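Long-range contact in protein CT_858 (Chlamydia trachomatis, PDB 3DPM), which probably acts as a serine-type endopeptidase that cleaves peptide bonds within proteins: residues D71-V76 with S511-L516. Sequence-based numbering, arbitrary orientation.
Sequences DFHAGV and SLTGSL. With LAS (N-acetyl-S-({(2R,3S,4R)-3-hydroxy-2-[(1S)-1-hydroxy-2-methylpropyl]-4-methyl-5-oxopyrrolidin-2-yl}carbonyl)cysteine), chain C.
Thr513 and Asp71 meet side chain to side chain at the buried end of this contact. The hydroxyl OG1 of Thr513 donates to OD2 of Asp71 at 2.7 Å, reaching it from the syn side but 31° out of the carboxylate plane. With chi1 at -171°, CG of Asp71 points away from its own backbone N, and OD2 is carried to the Thr513 hydroxyl. The other oxygen, OD1, accepts from N of His73 at 2.8 Å and closes an Asx turn. The Asx turn overlaps a type I beta turn from Asp71 to Ala74, closed by the bond from N of Ala74 to O of Asp71. Tyr22 also bonds OD2, so three bonds fix the rotation of the carboxylate.

Beyond the turn the backbones pair. Gly75 and Ser511 form an antiparallel hydrogen-bonded pair: N of Gly75 gives to O of Ser511 at 3.2 Å, and N of Ser511 to O of Gly75 at 3.0 Å. The same Ser511 O takes a CA-H contact from Ala74 CA at 3.2 Å. Ser511 OG donates to O of His73, the third residue of the turn, and so joins turn to strand.

The His73 side is looser. This residue is partly exposed. It touches 511-516 through CB, 3.5 Å from OG1 of Thr513, and its ring leads away from the strand. There NE2 comes within 3.3 Å of C3 of the bound lactacystin, so the His73 side chain borders the ligand.

The contact adds strand 75-78 antiparallel to the long strand 507-518, which belongs to the S41 peptidase region. Strand 496-499 also pairs with 507-518, and Val496 touches His73. Helix 2-20 packs on Leu512 through Leu17 and Leu18, while helix 140-150 receives Phe72.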
ATOM      1  N   ASP A  71       3.973   3.126 -23.469  1.00 17.82           N
ATOM      2  CA  ASP A  71       2.935   2.395 -22.737  1.00 16.84           C
ATOM      3  C   ASP A  71       2.247   3.395 -21.812  1.00 15.88           C
ATOM      4  O   ASP A  71       2.904   4.010 -20.966  1.00 14.51           O
ATOM      5  CB  ASP A  71       3.588   1.287 -21.892  1.00 18.35           C
ATOM      6  CG  ASP A  71       2.570   0.321 -21.264  1.00 22.59           C
ATOM      7  OD1 ASP A  71       1.432   0.743 -20.958  1.00 24.71           O
ATOM      8  OD2 ASP A  71       2.919  -0.868 -21.055  1.00 22.21           O
ATOM      9  N   PHE A  72       0.935   3.557 -21.969  1.00 15.38           N
ATOM     10  CA  PHE A  72       0.179   4.495 -21.139  1.00 16.51           C
ATOM     11  C   PHE A  72       0.106   4.070 -19.675  1.00 17.26           C
ATOM     12  O   PHE A  72      -0.163   4.892 -18.798  1.00 18.11           O
ATOM     13  CB  PHE A  72      -1.240   4.686 -21.689  1.00 15.15           C
ATOM     14  CG  PHE A  72      -1.285   5.338 -23.046  1.00 17.47           C
ATOM     15  CD1 PHE A  72      -1.614   4.591 -24.176  1.00 15.77           C
ATOM     16  CD2 PHE A  72      -0.995   6.697 -23.195  1.00 16.21           C
ATOM     17  CE1 PHE A  72      -1.659   5.183 -25.432  1.00 17.93           C
ATOM     18  CE2 PHE A  72      -1.032   7.301 -24.441  1.00 16.64           C
ATOM     19  CZ  PHE A  72      -1.366   6.540 -25.569  1.00 18.94           C
ATOM     20  N   HIS A  73       0.342   2.787 -19.417  1.00 17.58           N
ATOM     21  CA  HIS A  73       0.320   2.259 -18.059  1.00 19.76           C
ATOM     22  C   HIS A  73       1.704   2.269 -17.422  1.00 20.28           C
ATOM     23  O   HIS A  73       1.822   2.075 -16.216  1.00 22.90           O
ATOM     24  CB  HIS A  73      -0.229   0.830 -18.043  1.00 21.13           C
ATOM     25  CG  HIS A  73      -1.721   0.756 -18.115  1.00 25.54           C
ATOM     26  ND1 HIS A  73      -2.387  -0.310 -18.686  1.00 26.76           N
ATOM     27  CD2 HIS A  73      -2.679   1.613 -17.684  1.00 25.84           C
ATOM     28  CE1 HIS A  73      -3.689  -0.104 -18.607  1.00 25.71           C
ATOM     29  NE2 HIS A  73      -3.893   1.055 -18.003  1.00 28.12           N
ATOM     30  N   ALA A  74       2.746   2.473 -18.229  1.00 18.70           N
ATOM     31  CA  ALA A  74       4.118   2.517 -17.723  1.00 17.56           C
ATOM     32  C   ALA A  74       4.542   3.963 -17.490  1.00 18.90           C
ATOM     33  O   ALA A  74       4.633   4.744 -18.435  1.00 19.68           O
ATOM     34  CB  ALA A  74       5.059   1.853 -18.706  1.00 15.43           C
ATOM     35  N   GLY A  75       4.807   4.314 -16.232  1.00 20.09           N
ATOM     36  CA  GLY A  75       5.203   5.677 -15.907  1.00 19.69           C
ATOM     37  C   GLY A  75       5.975   5.806 -14.602  1.00 19.15           C
ATOM     38  O   GLY A  75       6.179   4.827 -13.894  1.00 21.10           O
ATOM     39  N   VAL A  76       6.416   7.015 -14.285  1.00 18.05           N
ATOM     40  CA  VAL A  76       7.167   7.253 -13.065  1.00 18.01           C
ATOM     41  C   VAL A  76       6.732   8.582 -12.500  1.00 17.53           C
ATOM     42  O   VAL A  76       6.789   9.594 -13.196  1.00 17.39           O
ATOM     43  CB  VAL A  76       8.691   7.393 -13.317  1.00 19.88           C
ATOM     44  CG1 VAL A  76       9.474   6.696 -12.211  1.00 19.71           C
ATOM     45  CG2 VAL A  76       9.047   6.887 -14.686  1.00 20.93           C
ATOM     46  N   SER A 511       4.948   2.619 -12.226  1.00 19.88           N
ATOM     47  CA  SER A 511       3.915   1.653 -12.567  1.00 21.02           C
ATOM     48  C   SER A 511       4.341   0.913 -13.825  1.00 19.55           C
ATOM     49  O   SER A 511       4.905   1.511 -14.744  1.00 18.36           O
ATOM     50  CB  SER A 511       2.575   2.357 -12.806  1.00 23.29           C
ATOM     51  OG  SER A 511       2.588   3.052 -14.037  1.00 27.42           O
ATOM     52  N   LEU A 512       4.082  -0.388 -13.851  1.00 19.95           N
ATOM     53  CA  LEU A 512       4.439  -1.225 -14.991  1.00 20.08           C
ATOM     54  C   LEU A 512       3.258  -2.113 -15.361  1.00 19.48           C
ATOM     55  O   LEU A 512       2.353  -2.306 -14.561  1.00 19.18           O
ATOM     56  CB  LEU A 512       5.636  -2.108 -14.647  1.00 21.79           C
ATOM     57  CG  LEU A 512       6.881  -1.455 -14.052  1.00 24.19           C
ATOM     58  CD1 LEU A 512       7.902  -2.539 -13.750  1.00 27.71           C
ATOM     59  CD2 LEU A 512       7.458  -0.425 -15.010  1.00 25.57           C
ATOM     60  N   THR A 513       3.279  -2.651 -16.574  1.00 18.58           N
ATOM     61  CA  THR A 513       2.216  -3.522 -17.055  1.00 16.89           C
ATOM     62  C   THR A 513       2.636  -4.968 -16.810  1.00 16.98           C
ATOM     63  O   THR A 513       3.694  -5.401 -17.262  1.00 18.06           O
ATOM     64  CB  THR A 513       1.988  -3.291 -18.548  1.00 17.50           C
ATOM     65  OG1 THR A 513       1.782  -1.891 -18.773  1.00 21.08           O
ATOM     66  CG2 THR A 513       0.785  -4.062 -19.038  1.00 16.60           C
ATOM     67  N   GLY A 514       1.816  -5.710 -16.077  1.00 17.08           N
ATOM     68  CA  GLY A 514       2.154  -7.088 -15.779  1.00 17.21           C
ATOM     69  C   GLY A 514       1.450  -8.112 -16.647  1.00 18.11           C
ATOM     70  O   GLY A 514       1.577  -9.314 -16.399  1.00 17.28           O
ATOM     71  N   SER A 515       0.708  -7.655 -17.655  1.00 16.60           N
ATOM     72  CA  SER A 515       0.010  -8.582 -18.531  1.00 19.08           C
ATOM     73  C   SER A 515      -0.189  -8.046 -19.944  1.00 20.45           C
ATOM     74  O   SER A 515      -0.110  -6.841 -20.188  1.00 21.32           O
ATOM     75  CB  SER A 515      -1.355  -8.963 -17.930  1.00 19.99           C
ATOM     76  OG  SER A 515      -2.399  -8.120 -18.387  1.00 18.72           O
ATOM     77  N   LEU A 516      -0.428  -8.966 -20.873  1.00 21.00           N
ATOM     78  CA  LEU A 516      -0.674  -8.636 -22.268  1.00 19.98           C
ATOM     79  C   LEU A 516      -2.034  -9.208 -22.634  1.00 19.06           C
ATOM     80  O   LEU A 516      -2.202 -10.420 -22.722  1.00 18.24           O
ATOM     81  CB  LEU A 516       0.404  -9.244 -23.164  1.00 21.42           C
ATOM     82  CG  LEU A 516       1.539  -8.299 -23.563  1.00 24.67           C
ATOM     83  CD1 LEU A 516       2.575  -9.044 -24.406  1.00 26.36           C
ATOM     84  CD2 LEU A 516       0.962  -7.121 -24.339  1.00 23.15           C
TER
HETATM   85  C18 LAS C 800      -7.774  -0.032 -16.353  1.00 35.43           C
HETATM   86  O19 LAS C 800      -8.839   0.537 -16.054  1.00 39.69           O
HETATM   87  C9  LAS C 800      -6.900  -0.608 -15.237  1.00 37.20           C
HETATM   88  C10 LAS C 800      -6.508  -2.066 -15.544  1.00 38.48           C
HETATM   89  C11 LAS C 800      -7.584  -3.149 -15.550  1.00 38.58           C
HETATM   90  C16 LAS C 800      -8.988  -2.552 -15.534  1.00 38.63           C
HETATM   91  C12 LAS C 800      -7.362  -3.958 -16.829  1.00 36.81           C
HETATM   92  O17 LAS C 800      -5.568  -2.454 -14.547  1.00 39.82           O
HETATM   93  N8  LAS C 800      -7.539  -0.361 -13.900  1.00 36.21           N
HETATM   94  C6  LAS C 800      -6.591   0.141 -13.099  1.00 37.34           C
HETATM   95  O7  LAS C 800      -6.744   0.399 -11.909  1.00 41.71           O
HETATM   96  C5  LAS C 800      -5.235   0.268 -13.814  1.00 37.18           C
HETATM   97  C20 LAS C 800      -4.573   1.591 -13.412  1.00 35.72           C
HETATM   98  C3  LAS C 800      -5.663   0.312 -15.281  1.00 37.09           C
HETATM   99  O2  LAS C 800      -6.116   1.657 -15.488  1.00 39.31           O